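Local coordinates for ProQ/FinO domain-containing protein (Neisseria meningitidis, PDB 3MW6) that probably binds RNA as a FinO-like chaperone of the ProQ/FinO family, at residues Y38-I51 with R79-L93. Residues are numbered along the deposited sequence; the frame is centred on the assembly and turned at random. Where two conformers were deposited one is given.
Sequences YDVFKRFKPLALGI and RYLKALARGGKRFDL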
loop_
_atom_site.group_PDB
_atom_site.type_symbol
_atom_site.label_atom_id
_atom_site.label_comp_id
_atom_site.label_asym_id
_atom_site.label_seq_id
_atom_site.Cartn_x
_atom_site.Cartn_y
_atom_site.Cartn_z
ATOM N N TYR A 38 -9.453 10.096 -14.629
ATOM C CA TYR A 38 -8.954 10.442 -13.297
ATOM C C TYR A 38 -7.467 10.701 -13.288
ATOM O O TYR A 38 -6.681 9.792 -13.516
ATOM C CB TYR A 38 -9.282 9.332 -12.283
ATOM C CG TYR A 38 -10.754 9.149 -12.077
ATOM C CD1 TYR A 38 -11.391 7.998 -12.509
ATOM C CD2 TYR A 38 -11.526 10.149 -11.488
ATOM C CE1 TYR A 38 -12.755 7.830 -12.336
ATOM C CE2 TYR A 38 -12.891 9.989 -11.313
ATOM C CZ TYR A 38 -13.493 8.822 -11.738
ATOM O OH TYR A 38 -14.840 8.638 -11.580
ATOM N N ASP A 39 -7.083 11.937 -12.988
ATOM C CA ASP A 39 -5.674 12.287 -12.899
ATOM C C ASP A 39 -4.892 11.506 -11.824
ATOM O O ASP A 39 -3.718 11.209 -12.022
ATOM C CB ASP A 39 -5.497 13.797 -12.722
ATOM C CG ASP A 39 -5.413 14.529 -14.052
ATOM O OD1 ASP A 39 -4.299 14.979 -14.412
ATOM O OD2 ASP A 39 -6.451 14.636 -14.748
ATOM N N VAL A 40 -5.512 11.177 -10.693
ATOM C CA VAL A 40 -4.769 10.414 -9.682
ATOM C C VAL A 40 -4.309 9.070 -10.245
ATOM O O VAL A 40 -3.250 8.575 -9.889
ATOM C CB VAL A 40 -5.550 10.196 -8.374
ATOM C CG1 VAL A 40 -5.817 11.529 -7.695
ATOM C CG2 VAL A 40 -6.844 9.426 -8.634
ATOM N N PHE A 41 -5.092 8.486 -11.142
ATOM C CA PHE A 41 -4.658 7.264 -11.810
ATOM C C PHE A 41 -3.662 7.526 -12.928
ATOM O O PHE A 41 -2.646 6.860 -13.018
ATOM C CB PHE A 41 -5.856 6.468 -12.307
ATOM C CG PHE A 41 -6.576 5.750 -11.203
ATOM C CD1 PHE A 41 -7.621 6.358 -10.522
ATOM C CD2 PHE A 41 -6.161 4.492 -10.799
ATOM C CE1 PHE A 41 -8.271 5.700 -9.483
ATOM C CE2 PHE A 41 -6.810 3.827 -9.753
ATOM C CZ PHE A 41 -7.864 4.439 -9.102
ATOM N N LYS A 42 -3.937 8.514 -13.767
ATOM C CA LYS A 42 -3.077 8.782 -14.912
ATOM C C LYS A 42 -1.667 9.149 -14.456
ATOM O O LYS A 42 -0.676 8.815 -15.109
ATOM C CB LYS A 42 -3.694 9.902 -15.776
ATOM C CG LYS A 42 -2.823 10.391 -16.925
ATOM C CD LYS A 42 -3.396 11.682 -17.571
ATOM C CE LYS A 42 -4.625 11.426 -18.455
ATOM N NZ LYS A 42 -5.930 11.707 -17.774
ATOM N N ARG A 43 -1.578 9.825 -13.315
ATOM C CA ARG A 43 -0.288 10.275 -12.799
ATOM C C ARG A 43 0.271 9.411 -11.659
ATOM O O ARG A 43 1.278 9.755 -11.055
ATOM C CB ARG A 43 -0.377 11.743 -12.379
ATOM C CG ARG A 43 -0.449 12.690 -13.562
ATOM C CD ARG A 43 -1.625 13.639 -13.454
ATOM N NE ARG A 43 -1.427 14.659 -12.426
ATOM C CZ ARG A 43 -1.516 15.965 -12.643
ATOM N NH1 ARG A 43 -1.805 16.415 -13.858
ATOM N NH2 ARG A 43 -1.322 16.819 -11.643
ATOM N N PHE A 44 -0.379 8.283 -11.375
ATOM C CA PHE A 44 0.106 7.349 -10.355
ATOM C C PHE A 44 0.431 8.046 -9.048
ATOM O O PHE A 44 1.562 7.991 -8.563
ATOM C CB PHE A 44 1.335 6.565 -10.862
ATOM C CG PHE A 44 0.995 5.503 -11.866
ATOM C CD1 PHE A 44 0.807 5.825 -13.199
ATOM C CD2 PHE A 44 0.835 4.182 -11.468
ATOM C CE1 PHE A 44 0.469 4.849 -14.128
ATOM C CE2 PHE A 44 0.508 3.195 -12.388
ATOM C CZ PHE A 44 0.320 3.534 -13.723
ATOM N N LYS A 45 -0.557 8.710 -8.469
ATOM C CA LYS A 45 -0.366 9.266 -7.143
ATOM C C LYS A 45 -0.808 8.223 -6.135
ATOM O O LYS A 45 -1.681 7.410 -6.423
ATOM C CB LYS A 45 -1.197 10.529 -6.972
ATOM C CG LYS A 45 -0.813 11.658 -7.927
ATOM C CD LYS A 45 -1.730 12.841 -7.732
ATOM C CE LYS A 45 -1.062 14.147 -8.094
ATOM N NZ LYS A 45 -1.959 15.304 -7.779
ATOM N N PRO A 46 -0.204 8.240 -4.946
ATOM C CA PRO A 46 -0.684 7.348 -3.893
ATOM C C PRO A 46 -2.195 7.554 -3.682
ATOM O O PRO A 46 -2.628 8.690 -3.522
ATOM C CB PRO A 46 0.109 7.810 -2.671
ATOM C CG PRO A 46 1.379 8.357 -3.228
ATOM C CD PRO A 46 0.941 9.059 -4.512
ATOM N N LEU A 47 -2.969 6.471 -3.702
ATOM C CA LEU A 47 -4.422 6.527 -3.622
ATOM C C LEU A 47 -4.950 6.459 -2.188
ATOM O O LEU A 47 -4.452 5.694 -1.351
ATOM C CB LEU A 47 -5.032 5.386 -4.443
ATOM C CG LEU A 47 -4.663 5.442 -5.931
ATOM C CD1 LEU A 47 -5.031 4.146 -6.662
ATOM C CD2 LEU A 47 -5.337 6.653 -6.599
ATOM N N ALA A 48 -5.971 7.261 -1.907
ATOM C CA ALA A 48 -6.583 7.280 -0.587
ATOM C C ALA A 48 -7.160 5.917 -0.232
ATOM O O ALA A 48 -7.605 5.191 -1.118
ATOM C CB ALA A 48 -7.689 8.325 -0.539
ATOM N N LEU A 49 -7.171 5.596 1.065
ATOM C CA LEU A 49 -8.012 4.509 1.604
ATOM C C LEU A 49 -9.430 4.562 1.042
ATOM O O LEU A 49 -10.045 5.633 0.971
ATOM C CB LEU A 49 -8.105 4.600 3.135
ATOM C CG LEU A 49 -9.057 3.605 3.837
ATOM C CD1 LEU A 49 -8.566 2.157 3.736
ATOM C CD2 LEU A 49 -9.294 3.960 5.307
ATOM N N GLY A 50 -9.949 3.409 0.639
ATOM C CA GLY A 50 -11.329 3.310 0.198
ATOM C C GLY A 50 -11.584 3.760 -1.232
ATOM O O GLY A 50 -12.729 3.936 -1.625
ATOM N N ILE A 51 -10.528 3.927 -2.020
ATOM C CA ILE A 51 -10.698 4.347 -3.413
ATOM C C ILE A 51 -11.516 3.311 -4.180
ATOM O O ILE A 51 -12.315 3.654 -5.057
ATOM C CB ILE A 51 -9.326 4.626 -4.119
ATOM C CG1 ILE A 51 -9.469 5.713 -5.181
ATOM C CG2 ILE A 51 -8.717 3.357 -4.709
ATOM C CD1 ILE A 51 -9.575 7.114 -4.598
ATOM N N ARG A 79 5.470 1.365 -11.233
ATOM C CA ARG A 79 5.281 2.812 -11.161
ATOM C C ARG A 79 4.455 3.238 -9.930
ATOM O O ARG A 79 4.730 4.261 -9.307
ATOM C CB ARG A 79 4.671 3.334 -12.461
ATOM C CG ARG A 79 4.501 4.822 -12.474
ATOM C CD ARG A 79 4.141 5.331 -13.867
ATOM N NE ARG A 79 3.878 6.762 -13.829
ATOM C CZ ARG A 79 3.306 7.453 -14.808
ATOM N NH1 ARG A 79 2.927 6.846 -15.926
ATOM N NH2 ARG A 79 3.115 8.756 -14.662
ATOM N N TYR A 80 3.467 2.433 -9.557
ATOM C CA TYR A 80 2.715 2.692 -8.331
ATOM C C TYR A 80 3.556 2.458 -7.068
ATOM O O TYR A 80 3.604 3.300 -6.158
ATOM C CB TYR A 80 1.441 1.852 -8.282
ATOM C CG TYR A 80 0.546 2.283 -7.152
ATOM C CD1 TYR A 80 -0.094 3.510 -7.196
ATOM C CD2 TYR A 80 0.360 1.481 -6.028
ATOM C CE1 TYR A 80 -0.908 3.937 -6.162
ATOM C CE2 TYR A 80 -0.466 1.909 -4.977
ATOM C CZ TYR A 80 -1.092 3.145 -5.058
ATOM O OH TYR A 80 -1.916 3.594 -4.044
ATOM N N LEU A 81 4.236 1.323 -7.008
ATOM C CA LEU A 81 5.117 1.058 -5.874
ATOM C C LEU A 81 6.153 2.169 -5.730
ATOM O O LEU A 81 6.499 2.596 -4.625
ATOM C CB LEU A 81 5.822 -0.290 -6.056
ATOM C CG LEU A 81 4.866 -1.477 -6.116
ATOM C CD1 LEU A 81 5.611 -2.783 -6.379
ATOM C CD2 LEU A 81 4.108 -1.554 -4.807
ATOM N N LYS A 82 6.664 2.626 -6.862
ATOM C CA LYS A 82 7.660 3.690 -6.870
ATOM C C LYS A 82 7.042 4.980 -6.291
ATOM O O LYS A 82 7.709 5.735 -5.593
ATOM C CB LYS A 82 8.168 3.894 -8.299
ATOM C CG LYS A 82 9.423 4.686 -8.429
ATOM C CD LYS A 82 10.143 4.316 -9.726
ATOM C CE LYS A 82 9.257 4.496 -10.954
ATOM N NZ LYS A 82 9.018 5.935 -11.299
ATOM N N ALA A 83 5.754 5.182 -6.537
ATOM C CA ALA A 83 5.033 6.338 -6.001
ATOM C C ALA A 83 4.904 6.178 -4.496
ATOM O O ALA A 83 5.015 7.142 -3.750
ATOM C CB ALA A 83 3.629 6.462 -6.641
ATOM N N LEU A 84 4.661 4.956 -4.046
ATOM C CA LEU A 84 4.552 4.724 -2.613
ATOM C C LEU A 84 5.911 4.936 -1.957
ATOM O O LEU A 84 5.998 5.423 -0.832
ATOM C CB LEU A 84 4.055 3.308 -2.322
ATOM C CG LEU A 84 2.631 2.935 -2.689
ATOM C CD1 LEU A 84 2.376 1.539 -2.144
ATOM C CD2 LEU A 84 1.630 3.919 -2.098
ATOM N N ALA A 85 6.979 4.569 -2.656
ATOM C CA ALA A 85 8.332 4.802 -2.133
ATOM C C ALA A 85 8.627 6.292 -2.037
ATOM O O ALA A 85 9.421 6.740 -1.191
ATOM C CB ALA A 85 9.356 4.156 -3.033
ATOM N N ARG A 86 8.032 7.059 -2.944
ATOM C CA ARG A 86 8.234 8.508 -2.932
ATOM C C ARG A 86 7.558 9.061 -1.687
ATOM O O ARG A 86 8.099 9.938 -1.037
ATOM C CB ARG A 86 7.694 9.165 -4.212
ATOM C CG ARG A 86 7.861 10.680 -4.245
ATOM C CD ARG A 86 7.296 11.272 -5.555
ATOM N NE ARG A 86 7.065 12.702 -5.419
ATOM C CZ ARG A 86 6.588 13.482 -6.385
ATOM N NH1 ARG A 86 6.295 12.971 -7.570
ATOM N NH2 ARG A 86 6.402 14.778 -6.164
ATOM N N GLY A 87 6.390 8.513 -1.343
ATOM C CA GLY A 87 5.722 8.870 -0.105
ATOM C C GLY A 87 4.876 10.133 -0.185
ATOM O O GLY A 87 4.438 10.528 -1.267
ATOM N N GLY A 88 4.669 10.782 0.960
ATOM C CA GLY A 88 3.839 11.984 1.037
ATOM C C GLY A 88 2.359 11.645 1.056
ATOM O O GLY A 88 1.989 10.541 1.449
ATOM N N LYS A 89 1.519 12.575 0.603
ATOM C CA LYS A 89 0.063 12.469 0.758
ATOM C C LYS A 89 -0.594 11.457 -0.170
ATOM O O LYS A 89 -0.089 11.158 -1.250
ATOM C CB LYS A 89 -0.591 13.835 0.508
ATOM C CG LYS A 89 -0.252 14.897 1.539
ATOM C CD LYS A 89 -1.111 14.686 2.752
ATOM C CE LYS A 89 -0.890 15.768 3.781
ATOM N NZ LYS A 89 -1.830 15.576 4.916
ATOM N N ARG A 90 -1.736 10.940 0.254
ATOM C CA ARG A 90 -2.595 10.189 -0.640
ATOM C C ARG A 90 -3.710 11.079 -1.188
ATOM O O ARG A 90 -4.063 12.094 -0.585
ATOM C CB ARG A 90 -3.183 8.981 0.079
ATOM C CG ARG A 90 -2.150 7.968 0.510
ATOM C CD ARG A 90 -2.796 6.771 1.245
ATOM N NE ARG A 90 -1.765 5.788 1.537
ATOM C CZ ARG A 90 -1.478 4.768 0.741
ATOM N NH1 ARG A 90 -2.154 4.587 -0.384
ATOM N NH2 ARG A 90 -0.510 3.936 1.062
ATOM N N PHE A 91 -4.266 10.687 -2.329
ATOM C CA PHE A 91 -5.205 11.527 -3.063
ATOM C C PHE A 91 -6.511 10.787 -3.346
ATOM O O PHE A 91 -6.487 9.599 -3.667
ATOM C CB PHE A 91 -4.571 11.966 -4.389
ATOM C CG PHE A 91 -3.411 12.901 -4.226
ATOM C CD1 PHE A 91 -3.540 14.247 -4.530
ATOM C CD2 PHE A 91 -2.186 12.434 -3.756
ATOM C CE1 PHE A 91 -2.475 15.123 -4.370
ATOM C CE2 PHE A 91 -1.119 13.294 -3.590
ATOM C CZ PHE A 91 -1.258 14.652 -3.909
ATOM N N ASP A 92 -7.650 11.479 -3.234
ATOM C CA ASP A 92 -8.948 10.860 -3.546
ATOM C C ASP A 92 -9.279 11.031 -5.027
ATOM O O ASP A 92 -8.450 11.555 -5.781
ATOM C CB ASP A 92 -10.073 11.378 -2.638
ATOM C CG ASP A 92 -10.346 12.865 -2.813
ATOM O OD1 ASP A 92 -10.923 13.465 -1.875
ATOM O OD2 ASP A 92 -9.974 13.442 -3.864
ATOM N N LEU A 93 -10.453 10.566 -5.451
ATOM C CA LEU A 93 -10.844 10.657 -6.867
ATOM C C LEU A 93 -10.836 12.077 -7.404
ATOM O O LEU A 93 -10.723 12.279 -8.612
ATOM C CB LEU A 93 -12.228 10.048 -7.113
ATOM C CG LEU A 93 -12.241 8.528 -7.137
ATOM C CD1 LEU A 93 -13.604 7.987 -7.602
ATOM C CD2 LEU A 93 -11.119 8.023 -8.037
HETATM O O HOH W 1 -8.440 12.213 -10.198
#
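Arg90 NH1 is gripped from two chains: it gives a hydrogen bond to Leu47 O (2.7 Å), which lies close to the guanidinium plane, and it forms a salt bridge with Glu104 OE2 of the second subunit. The contact illustrates how the ProQ/FinO domain, mostly helical, fastens an irregular connection to its small antiparallel sheet. A single beta bridge joins Leu47 to Phe91, with Phe91 N donating to Pro46 O (2.8 Å) and Ala48 N to Phe91 O (3.0 Å). Between these two bonds Leu47 N turns the other way and meets Tyr80 OH almost straight on (3.1 Å, 171°), so helix 78-86 and strand 89-91 hold the same backbone; the hydroxyl is also hydrogen-bonded to Glu104 OE1 of the second subunit, whose carboxylate thus binds both side chains. The preceding helix 39-42 closes with a Schellman motif in which Phe44, at positive phi, is C-prime. Arg79, whose CG lies trans to the backbone N (chi1 -178°) and whose chain runs extended to NE, lays CD over one face of the Phe44 ring, the guanidinium plane 24° from that of the ring. The extended Lys45 chain lays CD over the centre of the Phe91 ring, while NZ, off-centre in a cation-pi contact with that ring, is hydrogen-bonded to Asn95 OD1. Farther along, Leu93 CD2 sits over the Tyr38 ring and at the edge of Phe41, and one water accepts from Val40 N (3.1 Å) and donates to Leu93 O (2.8 Å).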